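Local coordinates for protein exoribonuclease II, mitochondrial (Candida glabrata, PDB 6F3H) that degrades RNA in the 3'-to-5' direction as the nuclease component of the mitochondrial degradosome mtEXO, at residues S671-S676 with H685-N690; K558-R563 with A569-D574. The protein carries 1 engineered substitution. All coordinates share one frame; numbering follows the deposited sequence.

In the fold
Both contacts belong to the RNB domain and lie on the same side of the chain's centre, about 13 Å apart between centres. Along the chain they are in series: contact 2 joins the C-terminal part of helix 543-567 to the loop before strand 580-584, and contact 1 follows with two loops that flank strand 677-679. They are tied directly, since Val570 N lies 2.7 Å from Met687 O and Arg563 NE 3.2 Å from Ile688 O, both probable hydrogen bonds. Nucleotide G2 of chain C meets both, its sugar and phosphate at contact 1 and its base at contact 2. Two regions distant in sequence thus meet and share one nucleotide, consistent with a common RNA-binding surface.

Contact 1: S671-S676 with H685-N690; sequences SQLSSS and HKMIGN. With nucleotides of chain C.
Selenomethionine Met687 lays its terminal CE against the Leu673 branch CD2, 4.2 Å away, an apolar contact beside the riboses of A1 and G2 of chain C. The Met687 chain bends at chi2 (-63°) and again at chi3, which carries CE to the O4' side of the G2 ribose, 3.6 Å from G2 O4'. Leu673 turns its CB and CD1 to the ribose of A1 of chain C instead.

At the other end of the contact, Ser676 CB approaches the His685 ring obliquely, 3.8 Å from NE2, and both residues grip one phosphate oxygen. With CG anti to the backbone N (chi1 -170°), the His685 ring extends to present NE2 to OP1 of A3 of chain C, donating at 2.7 Å with an almost straight angle of 171°, and Ser676 OG donates to the same OP1 at 2.9 Å. Ile688 CD1 sits over the centre of one His685 ring face, 3.8 Å above the plane, while the phosphate lies at the edge. Arg633 of strand 632-634 touches both Ser676 and His685.

One phosphate upstream, Ser676 N makes a weak 3.3 Å bond to G2 OP1. A1 O2' faces Ser674 O, but that modelled separation is too short for its length to be trusted. Ser674 OG donates to a lone pair of Ser675 O in the carbonyl plane, a bond internal to the loop.

The polar contacts these two segments make to the RNA fall on phosphate oxygens, with a further, doubtful one at a ribose hydroxyl, and none on a base, a chemistry consistent with recognition of the RNA backbone regardless of sequence.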
ATOM      1  N   SER A 671     -15.718  11.036  -1.413  1.00 95.68           N
ATOM      2  CA  SER A 671     -15.225  12.103  -0.564  1.00 95.85           C
ATOM      3  C   SER A 671     -15.503  11.843   0.912  1.00 98.97           C
ATOM      4  O   SER A 671     -15.129  12.682   1.746  1.00 98.79           O
ATOM      5  CB  SER A 671     -15.866  13.422  -1.002  1.00 91.15           C
ATOM      6  N   GLN A 672     -16.152  10.709   1.241  1.00 97.24           N
ATOM      7  CA  GLN A 672     -16.487  10.331   2.615  1.00 87.21           C
ATOM      8  C   GLN A 672     -15.964   8.954   3.021  1.00 74.08           C
ATOM      9  O   GLN A 672     -16.453   8.383   4.000  1.00 68.58           O
ATOM     10  CB  GLN A 672     -18.001  10.384   2.831  1.00 89.36           C
ATOM     11  CG  GLN A 672     -18.708  11.368   1.917  1.00 93.00           C
ATOM     12  CD  GLN A 672     -20.136  11.605   2.329  1.00 96.85           C
ATOM     13  OE1 GLN A 672     -20.555  11.169   3.396  1.00 98.78           O
ATOM     14  NE2 GLN A 672     -20.890  12.314   1.495  1.00 99.51           N
ATOM     15  N   LEU A 673     -14.976   8.409   2.323  1.00 68.35           N
ATOM     16  CA  LEU A 673     -14.464   7.098   2.681  1.00 61.02           C
ATOM     17  C   LEU A 673     -13.044   7.150   3.205  1.00 58.44           C
ATOM     18  O   LEU A 673     -12.257   8.007   2.818  1.00 56.03           O
ATOM     19  CB  LEU A 673     -14.470   6.154   1.500  1.00 61.08           C
ATOM     20  CG  LEU A 673     -15.819   6.025   0.849  1.00 61.94           C
ATOM     21  CD1 LEU A 673     -15.597   5.352  -0.495  1.00 57.42           C
ATOM     22  CD2 LEU A 673     -16.702   5.218   1.782  1.00 62.99           C
ATOM     23  N   SER A 674     -12.732   6.195   4.070  1.00 62.82           N
ATOM     24  CA  SER A 674     -11.417   5.949   4.639  1.00 71.44           C
ATOM     25  C   SER A 674     -10.698   4.858   3.828  1.00 71.85           C
ATOM     26  O   SER A 674     -11.124   4.496   2.721  1.00 66.50           O
ATOM     27  CB  SER A 674     -11.609   5.564   6.115  1.00 80.14           C
ATOM     28  OG  SER A 674     -10.407   5.163   6.751  1.00 84.28           O
ATOM     29  N   SER A 675      -9.637   4.289   4.397  1.00 69.20           N
ATOM     30  CA  SER A 675      -8.980   3.126   3.835  1.00 61.47           C
ATOM     31  C   SER A 675      -8.751   2.139   4.964  1.00 53.39           C
ATOM     32  O   SER A 675      -8.872   2.471   6.148  1.00 52.39           O
ATOM     33  CB  SER A 675      -7.659   3.477   3.134  1.00 66.39           C
ATOM     34  OG  SER A 675      -6.539   3.387   4.004  1.00 72.72           O
ATOM     35  N   SER A 676      -8.440   0.911   4.584  1.00 51.13           N
ATOM     36  CA  SER A 676      -8.276  -0.152   5.552  1.00 47.75           C
ATOM     37  C   SER A 676      -6.823  -0.206   5.995  1.00 44.16           C
ATOM     38  O   SER A 676      -5.912   0.218   5.281  1.00 44.74           O
ATOM     39  CB  SER A 676      -8.758  -1.489   4.971  1.00 50.37           C
ATOM     40  OG  SER A 676      -7.705  -2.278   4.439  1.00 57.74           O
ATOM     41  N   HIS A 685     -13.777  -4.263  10.836  1.00 68.36           N
ATOM     42  CA  HIS A 685     -13.614  -3.875   9.442  1.00 54.26           C
ATOM     43  C   HIS A 685     -15.027  -3.563   8.996  1.00 52.70           C
ATOM     44  O   HIS A 685     -15.787  -4.446   8.601  1.00 59.46           O
ATOM     45  CB  HIS A 685     -12.953  -4.966   8.613  1.00 42.52           C
ATOM     46  CG  HIS A 685     -12.558  -4.514   7.242  1.00 39.53           C
ATOM     47  ND1 HIS A 685     -13.423  -3.831   6.413  1.00 40.30           N
ATOM     48  CD2 HIS A 685     -11.388  -4.608   6.568  1.00 39.38           C
ATOM     49  CE1 HIS A 685     -12.815  -3.541   5.280  1.00 39.84           C
ATOM     50  NE2 HIS A 685     -11.577  -3.999   5.349  1.00 41.22           N
ATOM     51  N   LYS A 686     -15.397  -2.299   9.151  1.00 50.96           N
ATOM     52  CA  LYS A 686     -16.782  -1.858   9.057  1.00 58.20           C
ATOM     53  C   LYS A 686     -17.346  -1.894   7.649  1.00 71.17           C
ATOM     54  O   LYS A 686     -18.514  -1.520   7.508  1.00 75.84           O
ATOM     55  CB  LYS A 686     -16.876  -0.471   9.645  1.00 56.23           C
ATOM     56  CG  LYS A 686     -16.577  -0.504  11.123  1.00 56.70           C
ATOM     57  CD  LYS A 686     -16.966   0.795  11.743  1.00 63.77           C
ATOM     58  CE  LYS A 686     -16.408   0.911  13.134  1.00 71.04           C
ATOM     59  NZ  LYS A 686     -16.632   2.284  13.661  1.00 74.06           N
HETATM   60  N   MSE A 687     -16.591  -2.344   6.643  1.00 78.19           N
HETATM   61  CA  MSE A 687     -17.104  -2.562   5.262  1.00 81.37           C
HETATM   62  C   MSE A 687     -17.576  -3.956   5.003  1.00 65.79           C
HETATM   63  O   MSE A 687     -18.587  -4.193   4.357  1.00 63.33           O
HETATM   64  CB  MSE A 687     -16.034  -2.288   4.201  1.00 97.94           C
HETATM   65  CG  MSE A 687     -15.340  -0.990   4.357  1.00115.87           C
HETATM   66 SE   MSE A 687     -16.694   0.375   4.147  1.00128.48          SE
HETATM   67  CE  MSE A 687     -16.343   1.062   2.362  1.00127.39           C
ATOM     68  N   ILE A 688     -16.753  -4.881   5.471  1.00 59.87           N
ATOM     69  CA  ILE A 688     -17.049  -6.289   5.326  1.00 65.04           C
ATOM     70  C   ILE A 688     -18.230  -6.662   6.200  1.00 69.67           C
ATOM     71  O   ILE A 688     -19.024  -7.546   5.859  1.00 67.40           O
ATOM     72  CB  ILE A 688     -15.768  -7.051   5.679  1.00 59.95           C
ATOM     73  CG1 ILE A 688     -14.747  -6.812   4.581  1.00 53.91           C
ATOM     74  CG2 ILE A 688     -16.043  -8.512   5.850  1.00 61.21           C
ATOM     75  CD1 ILE A 688     -13.460  -7.483   4.829  1.00 52.89           C
ATOM     76  N   GLY A 689     -18.378  -5.982   7.324  1.00 72.93           N
ATOM     77  CA  GLY A 689     -19.471  -6.255   8.212  1.00 78.12           C
ATOM     78  C   GLY A 689     -19.366  -5.385   9.433  1.00 82.23           C
ATOM     79  O   GLY A 689     -19.042  -4.199   9.344  1.00 81.66           O
ATOM     80  N   ASN A 690     -19.614  -5.976  10.588  1.00 85.14           N
ATOM     81  CA  ASN A 690     -19.544  -5.246  11.840  1.00 83.22           C
ATOM     82  C   ASN A 690     -18.613  -5.966  12.783  1.00 80.35           C
ATOM     83  O   ASN A 690     -18.796  -5.931  13.995  1.00 83.98           O
ATOM     84  CB  ASN A 690     -20.920  -5.123  12.476  1.00 85.77           C
ATOM     85  CG  ASN A 690     -21.647  -6.437  12.501  1.00 89.22           C
ATOM     86  OD1 ASN A 690     -22.063  -6.949  11.463  1.00 92.11           O
ATOM     87  ND2 ASN A 690     -21.769  -7.020  13.686  1.00 91.37           N
TER
ATOM     88  P     G C   2      -9.029   1.457   0.199  1.00 66.35           P
ATOM     89  OP1   G C   2      -8.071   1.031   1.271  1.00 63.39           O
ATOM     90  OP2   G C   2      -8.771   1.415  -1.270  1.00 60.58           O
ATOM     91  O5'   G C   2     -10.391   0.663   0.346  1.00 65.24           O
ATOM     92  C5'   G C   2     -11.156   0.776   1.529  1.00 61.12           C
ATOM     93  C4'   G C   2     -12.288  -0.212   1.546  1.00 51.87           C
ATOM     94  O4'   G C   2     -13.296   0.160   0.583  1.00 46.72           O
ATOM     95  C3'   G C   2     -11.933  -1.632   1.174  1.00 45.67           C
ATOM     96  O3'   G C   2     -11.345  -2.308   2.260  1.00 48.52           O
ATOM     97  C2'   G C   2     -13.274  -2.200   0.745  1.00 48.81           C
ATOM     98  O2'   G C   2     -14.067  -2.552   1.862  1.00 53.21           O
ATOM     99  C1'   G C   2     -13.910  -0.992   0.070  1.00 47.59           C
ATOM    100  N9    G C   2     -13.617  -0.992  -1.345  1.00 57.24           N
ATOM    101  C8    G C   2     -12.677  -0.168  -1.899  1.00 55.53           C
ATOM    102  N7    G C   2     -12.586  -0.354  -3.173  1.00 56.34           N
ATOM    103  C5    G C   2     -13.516  -1.353  -3.427  1.00 63.49           C
ATOM    104  C6    G C   2     -13.842  -1.950  -4.647  1.00 78.95           C
ATOM    105  O6    G C   2     -13.320  -1.663  -5.727  1.00 80.74           O
ATOM    106  N1    G C   2     -14.845  -2.932  -4.508  1.00 90.93           N
ATOM    107  C2    G C   2     -15.476  -3.306  -3.324  1.00 92.35           C
ATOM    108  N2    G C   2     -16.426  -4.282  -3.427  1.00 91.94           N
ATOM    109  N3    G C   2     -15.160  -2.730  -2.151  1.00 81.32           N
ATOM    110  C4    G C   2     -14.185  -1.781  -2.303  1.00 66.92           C
ATOM    111  P     A C   3     -10.310  -3.475   1.985  1.00 50.17           P
ATOM    112  OP1   A C   3      -9.781  -4.001   3.271  1.00 53.78           O
ATOM    113  OP2   A C   3      -9.379  -2.976   0.973  1.00 45.88           O
ATOM    114  O5'   A C   3     -11.214  -4.571   1.264  1.00 54.57           O
ATOM    115  C5'   A C   3     -12.227  -5.261   1.973  1.00 55.64           C
ATOM    116  C4'   A C   3     -12.899  -6.310   1.121  1.00 61.49           C
ATOM    117  O4'   A C   3     -13.684  -5.673   0.080  1.00 65.04           O
ATOM    118  C3'   A C   3     -11.972  -7.261   0.372  1.00 56.95           C
ATOM    119  O3'   A C   3     -11.508  -8.322   1.183  1.00 49.83           O
ATOM    120  C2'   A C   3     -12.826  -7.699  -0.807  1.00 60.03           C
ATOM    121  O2'   A C   3     -13.767  -8.679  -0.435  1.00 55.88           O
ATOM    122  C1'   A C   3     -13.578  -6.408  -1.114  1.00 66.97           C
ATOM    123  N9    A C   3     -12.770  -5.607  -2.017  1.00 65.33           N
ATOM    124  C8    A C   3     -11.827  -4.673  -1.706  1.00 62.26           C
ATOM    125  N7    A C   3     -11.254  -4.168  -2.757  1.00 58.35           N
ATOM    126  C5    A C   3     -11.861  -4.845  -3.786  1.00 61.89           C
ATOM    127  C6    A C   3     -11.692  -4.763  -5.150  1.00 67.31           C
ATOM    128  N6    A C   3     -10.824  -3.927  -5.713  1.00 64.14           N
ATOM    129  N1    A C   3     -12.458  -5.588  -5.900  1.00 75.48           N
ATOM    130  C2    A C   3     -13.334  -6.422  -5.303  1.00 71.39           C
ATOM    131  N3    A C   3     -13.583  -6.589  -4.014  1.00 63.71           N
ATOM    132  C4    A C   3     -12.789  -5.755  -3.343  1.00 63.85           C
ATOM    133  P     A C   1      -7.271   7.449  -0.265  1.00147.48           P
ATOM    134  OP1   A C   1      -5.933   6.826  -0.162  1.00149.85           O
ATOM    135  OP2   A C   1      -8.207   7.407   0.896  1.00143.51           O
ATOM    136  O5'   A C   1      -7.913   6.702  -1.510  1.00146.26           O
ATOM    137  C5'   A C   1      -8.199   5.319  -1.433  1.00138.05           C
ATOM    138  C4'   A C   1      -9.538   5.082  -0.781  1.00129.28           C
ATOM    139  O4'   A C   1     -10.578   5.721  -1.569  1.00133.30           O
ATOM    140  C3'   A C   1      -9.957   3.627  -0.707  1.00113.66           C
ATOM    141  O3'   A C   1      -9.461   2.961   0.419  1.00 88.28           O
ATOM    142  C2'   A C   1     -11.470   3.694  -0.769  1.00124.19           C
ATOM    143  O2'   A C   1     -11.996   4.087   0.490  1.00125.33           O
ATOM    144  C1'   A C   1     -11.660   4.839  -1.751  1.00132.05           C
ATOM    145  N9    A C   1     -11.581   4.384  -3.150  1.00136.88           N
ATOM    146  C8    A C   1     -10.837   3.355  -3.683  1.00137.52           C
ATOM    147  N7    A C   1     -10.959   3.233  -4.974  1.00138.14           N
ATOM    148  C5    A C   1     -11.828   4.260  -5.311  1.00139.14           C
ATOM    149  C6    A C   1     -12.358   4.666  -6.539  1.00143.07           C
ATOM    150  N6    A C   1     -12.069   4.047  -7.688  1.00146.39           N
ATOM    151  N1    A C   1     -13.196   5.728  -6.542  1.00142.31           N
ATOM    152  C2    A C   1     -13.479   6.337  -5.385  1.00140.47           C
ATOM    153  N3    A C   1     -13.043   6.050  -4.163  1.00140.03           N
ATOM    154  C4    A C   1     -12.213   4.988  -4.203  1.00138.97           C
TER

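Contact 2: K558-R563 with A569-D574; sequences KLLHKR and AVVFGD. With nucleotides of chain C.
The backbone of the loop is pinned to helix 543-567 by Ala569 N donating to Arg563 O at 2.9 Å, a bond six residues back along the chain, with an N-H...O angle of 166°. The CB of Ala569 points at the helix and packs beside the Arg563 side chain, 3.4 Å from NH2. A bend at chi3 (37°) swings the guanidinium across Val571, whose branch CG2 meets it obliquely, the two side chains crossing at about a right angle. The same CG2 also touches Leu560 CD1 at 4.2 Å, joining the loop to two helix residues one turn apart.

Three nitrogens of the guanidinium have polar partners: NH1 in a salt bridge with Glu610 of helix 603-625, NE to Ile688 O, and NH2 in a weak bond to a water, which in turn donates to Val570 O at 3.0 Å. Farther along, the guanine of G2 of chain C lies over one face of the Phe572 ring, with G2 N3 3.6 Å above the plane and offset toward the rim.

Backbone bond, water link and the packing of Ala569 and Val571 attach the loop that brings Phe572 to the base; the salt bridge to Glu610 probably positions the arginine they pack on.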
ATOM      1  N   LYS A 558     -26.194 -16.551  -0.836  1.00 52.69           N
ATOM      2  CA  LYS A 558     -26.877 -16.296   0.416  1.00 55.75           C
ATOM      3  C   LYS A 558     -25.944 -15.703   1.441  1.00 56.66           C
ATOM      4  O   LYS A 558     -26.385 -14.939   2.300  1.00 60.59           O
ATOM      5  CB  LYS A 558     -27.502 -17.577   0.932  1.00 64.00           C
ATOM      6  CG  LYS A 558     -28.341 -18.249  -0.134  1.00 72.95           C
ATOM      7  CD  LYS A 558     -29.460 -19.048   0.480  1.00 77.77           C
ATOM      8  CE  LYS A 558     -29.020 -20.445   0.811  1.00 83.75           C
ATOM      9  NZ  LYS A 558     -29.097 -21.311  -0.398  1.00 89.66           N
ATOM     10  N   LEU A 559     -24.659 -16.042   1.350  1.00 57.31           N
ATOM     11  CA  LEU A 559     -23.639 -15.449   2.209  1.00 54.47           C
ATOM     12  C   LEU A 559     -23.532 -13.958   1.964  1.00 56.30           C
ATOM     13  O   LEU A 559     -23.449 -13.154   2.900  1.00 61.28           O
ATOM     14  CB  LEU A 559     -22.287 -16.101   1.929  1.00 53.83           C
ATOM     15  CG  LEU A 559     -21.954 -17.482   2.472  1.00 49.88           C
ATOM     16  CD1 LEU A 559     -20.620 -17.954   1.920  1.00 46.60           C
ATOM     17  CD2 LEU A 559     -21.890 -17.388   3.956  1.00 47.89           C
ATOM     18  N   LEU A 560     -23.465 -13.583   0.699  1.00 55.28           N
ATOM     19  CA  LEU A 560     -23.388 -12.177   0.355  1.00 53.94           C
ATOM     20  C   LEU A 560     -24.660 -11.456   0.767  1.00 59.50           C
ATOM     21  O   LEU A 560     -24.606 -10.426   1.442  1.00 68.79           O
ATOM     22  CB  LEU A 560     -23.128 -12.048  -1.136  1.00 52.14           C
ATOM     23  CG  LEU A 560     -23.341 -10.679  -1.762  1.00 50.30           C
ATOM     24  CD1 LEU A 560     -22.455  -9.637  -1.098  1.00 48.55           C
ATOM     25  CD2 LEU A 560     -23.137 -10.756  -3.295  1.00 44.48           C
ATOM     26  N   HIS A 561     -25.820 -11.997   0.389  1.00 57.33           N
ATOM     27  CA  HIS A 561     -27.077 -11.375   0.786  1.00 57.67           C
ATOM     28  C   HIS A 561     -27.157 -11.206   2.298  1.00 56.59           C
ATOM     29  O   HIS A 561     -27.730 -10.226   2.794  1.00 57.14           O
ATOM     30  CB  HIS A 561     -28.231 -12.208   0.258  1.00 62.13           C
ATOM     31  CG  HIS A 561     -29.574 -11.664   0.615  1.00 72.69           C
ATOM     32  ND1 HIS A 561     -30.123 -11.799   1.872  1.00 73.19           N
ATOM     33  CD2 HIS A 561     -30.468 -10.956  -0.116  1.00 75.79           C
ATOM     34  CE1 HIS A 561     -31.309 -11.220   1.896  1.00 74.31           C
ATOM     35  NE2 HIS A 561     -31.542 -10.697   0.702  1.00 76.33           N
ATOM     36  N   LYS A 562     -26.543 -12.123   3.035  1.00 54.75           N
ATOM     37  CA  LYS A 562     -26.503 -12.032   4.485  1.00 55.12           C
ATOM     38  C   LYS A 562     -25.638 -10.863   4.935  1.00 63.89           C
ATOM     39  O   LYS A 562     -26.067 -10.047   5.759  1.00 70.92           O
ATOM     40  CB  LYS A 562     -25.978 -13.349   5.050  1.00 53.60           C
ATOM     41  CG  LYS A 562     -26.127 -13.522   6.546  1.00 58.35           C
ATOM     42  CD  LYS A 562     -26.174 -15.004   6.947  1.00 52.70           C
ATOM     43  N   ARG A 563     -24.411 -10.775   4.404  1.00 62.49           N
ATOM     44  CA  ARG A 563     -23.462  -9.734   4.802  1.00 53.62           C
ATOM     45  C   ARG A 563     -24.069  -8.356   4.644  1.00 53.63           C
ATOM     46  O   ARG A 563     -23.851  -7.477   5.478  1.00 59.07           O
ATOM     47  CB  ARG A 563     -22.198  -9.830   3.958  1.00 51.32           C
ATOM     48  CG  ARG A 563     -21.220 -10.931   4.352  1.00 51.14           C
ATOM     49  CD  ARG A 563     -19.942 -10.822   3.523  1.00 51.51           C
ATOM     50  NE  ARG A 563     -19.613  -9.418   3.304  1.00 58.01           N
ATOM     51  CZ  ARG A 563     -19.302  -8.865   2.136  1.00 58.80           C
ATOM     52  NH1 ARG A 563     -19.258  -9.594   1.039  1.00 48.95           N
ATOM     53  NH2 ARG A 563     -19.033  -7.563   2.070  1.00 69.03           N
ATOM     54  N   ALA A 569     -22.753  -4.854   5.672  1.00 61.78           N
ATOM     55  CA  ALA A 569     -21.584  -4.728   4.838  1.00 55.09           C
ATOM     56  C   ALA A 569     -21.885  -3.770   3.703  1.00 59.62           C
ATOM     57  O   ALA A 569     -23.039  -3.501   3.360  1.00 59.26           O
ATOM     58  CB  ALA A 569     -21.136  -6.076   4.286  1.00 49.90           C
ATOM     59  N   VAL A 570     -20.813  -3.235   3.139  1.00 63.42           N
ATOM     60  CA  VAL A 570     -20.877  -2.242   2.086  1.00 60.17           C
ATOM     61  C   VAL A 570     -20.134  -2.779   0.876  1.00 64.97           C
ATOM     62  O   VAL A 570     -18.897  -2.902   0.883  1.00 64.30           O
ATOM     63  CB  VAL A 570     -20.273  -0.921   2.534  1.00 55.04           C
ATOM     64  CG1 VAL A 570     -20.288   0.037   1.368  1.00 56.12           C
ATOM     65  CG2 VAL A 570     -20.991  -0.403   3.772  1.00 52.56           C
ATOM     66  N   VAL A 571     -20.877  -3.039  -0.181  1.00 66.54           N
ATOM     67  CA  VAL A 571     -20.362  -3.753  -1.332  1.00 68.30           C
ATOM     68  C   VAL A 571     -20.607  -2.939  -2.593  1.00 64.01           C
ATOM     69  O   VAL A 571     -21.675  -2.339  -2.763  1.00 62.39           O
ATOM     70  CB  VAL A 571     -21.011  -5.142  -1.423  1.00 76.16           C
ATOM     71  CG1 VAL A 571     -20.202  -5.995  -2.368  1.00 87.67           C
ATOM     72  CG2 VAL A 571     -21.097  -5.783  -0.019  1.00 74.31           C
ATOM     73  N   PHE A 572     -19.619  -2.913  -3.477  1.00 58.79           N
ATOM     74  CA  PHE A 572     -19.693  -1.968  -4.573  1.00 65.85           C
ATOM     75  C   PHE A 572     -20.302  -2.553  -5.828  1.00 70.63           C
ATOM     76  O   PHE A 572     -20.074  -3.709  -6.184  1.00 72.69           O
ATOM     77  CB  PHE A 572     -18.326  -1.413  -4.941  1.00 73.67           C
ATOM     78  CG  PHE A 572     -17.765  -0.479  -3.928  1.00 70.44           C
ATOM     79  CD1 PHE A 572     -18.534  -0.046  -2.871  1.00 64.59           C
ATOM     80  CD2 PHE A 572     -16.484   0.009  -4.065  1.00 69.18           C
ATOM     81  CE1 PHE A 572     -18.019   0.812  -1.956  1.00 60.17           C
ATOM     82  CE2 PHE A 572     -15.971   0.891  -3.158  1.00 66.72           C
ATOM     83  CZ  PHE A 572     -16.736   1.287  -2.101  1.00 62.37           C
ATOM     84  N   GLY A 573     -20.995  -1.674  -6.544  1.00 72.35           N
ATOM     85  CA  GLY A 573     -21.586  -1.882  -7.844  1.00 70.65           C
ATOM     86  C   GLY A 573     -20.644  -1.921  -9.026  1.00 71.59           C
ATOM     87  O   GLY A 573     -19.531  -2.457  -8.940  1.00 67.23           O
ATOM     88  N   ASP A 574     -21.119  -1.354 -10.140  1.00 79.51           N
ATOM     89  CA  ASP A 574     -20.491  -1.377 -11.455  1.00 93.35           C
ATOM     90  C   ASP A 574     -19.614  -0.165 -11.738  1.00 94.49           C
ATOM     91  O   ASP A 574     -19.800   0.925 -11.192  1.00 91.60           O
ATOM     92  CB  ASP A 574     -21.558  -1.369 -12.553  1.00103.50           C
ATOM     93  CG  ASP A 574     -22.290  -2.648 -12.670  1.00109.27           C
ATOM     94  OD1 ASP A 574     -21.711  -3.690 -12.307  1.00113.42           O
ATOM     95  OD2 ASP A 574     -23.450  -2.595 -13.131  1.00111.19           O
TER
ATOM     96  P     G C   2      -9.029   1.457   0.199  1.00 66.35           P
ATOM     97  OP1   G C   2      -8.071   1.031   1.271  1.00 63.39           O
ATOM     98  OP2   G C   2      -8.771   1.415  -1.270  1.00 60.58           O
ATOM     99  O5'   G C   2     -10.391   0.663   0.346  1.00 65.24           O
ATOM    100  C5'   G C   2     -11.156   0.776   1.529  1.00 61.12           C
ATOM    101  C4'   G C   2     -12.288  -0.212   1.546  1.00 51.87           C
ATOM    102  O4'   G C   2     -13.296   0.160   0.583  1.00 46.72           O
ATOM    103  C3'   G C   2     -11.933  -1.632   1.174  1.00 45.67           C
ATOM    104  O3'   G C   2     -11.345  -2.308   2.260  1.00 48.52           O
ATOM    105  C2'   G C   2     -13.274  -2.200   0.745  1.00 48.81           C
ATOM    106  O2'   G C   2     -14.067  -2.552   1.862  1.00 53.21           O
ATOM    107  C1'   G C   2     -13.910  -0.992   0.070  1.00 47.59           C
ATOM    108  N9    G C   2     -13.617  -0.992  -1.345  1.00 57.24           N
ATOM    109  C8    G C   2     -12.677  -0.168  -1.899  1.00 55.53           C
ATOM    110  N7    G C   2     -12.586  -0.354  -3.173  1.00 56.34           N
ATOM    111  C5    G C   2     -13.516  -1.353  -3.427  1.00 63.49           C
ATOM    112  C6    G C   2     -13.842  -1.950  -4.647  1.00 78.95           C
ATOM    113  O6    G C   2     -13.320  -1.663  -5.727  1.00 80.74           O
ATOM    114  N1    G C   2     -14.845  -2.932  -4.508  1.00 90.93           N
ATOM    115  C2    G C   2     -15.476  -3.306  -3.324  1.00 92.35           C
ATOM    116  N2    G C   2     -16.426  -4.282  -3.427  1.00 91.94           N
ATOM    117  N3    G C   2     -15.160  -2.730  -2.151  1.00 81.32           N
ATOM    118  C4    G C   2     -14.185  -1.781  -2.303  1.00 66.92           C
TER
HETATM  119  O   HOH W   1     -17.063  -5.291   1.062  1.00 51.58           O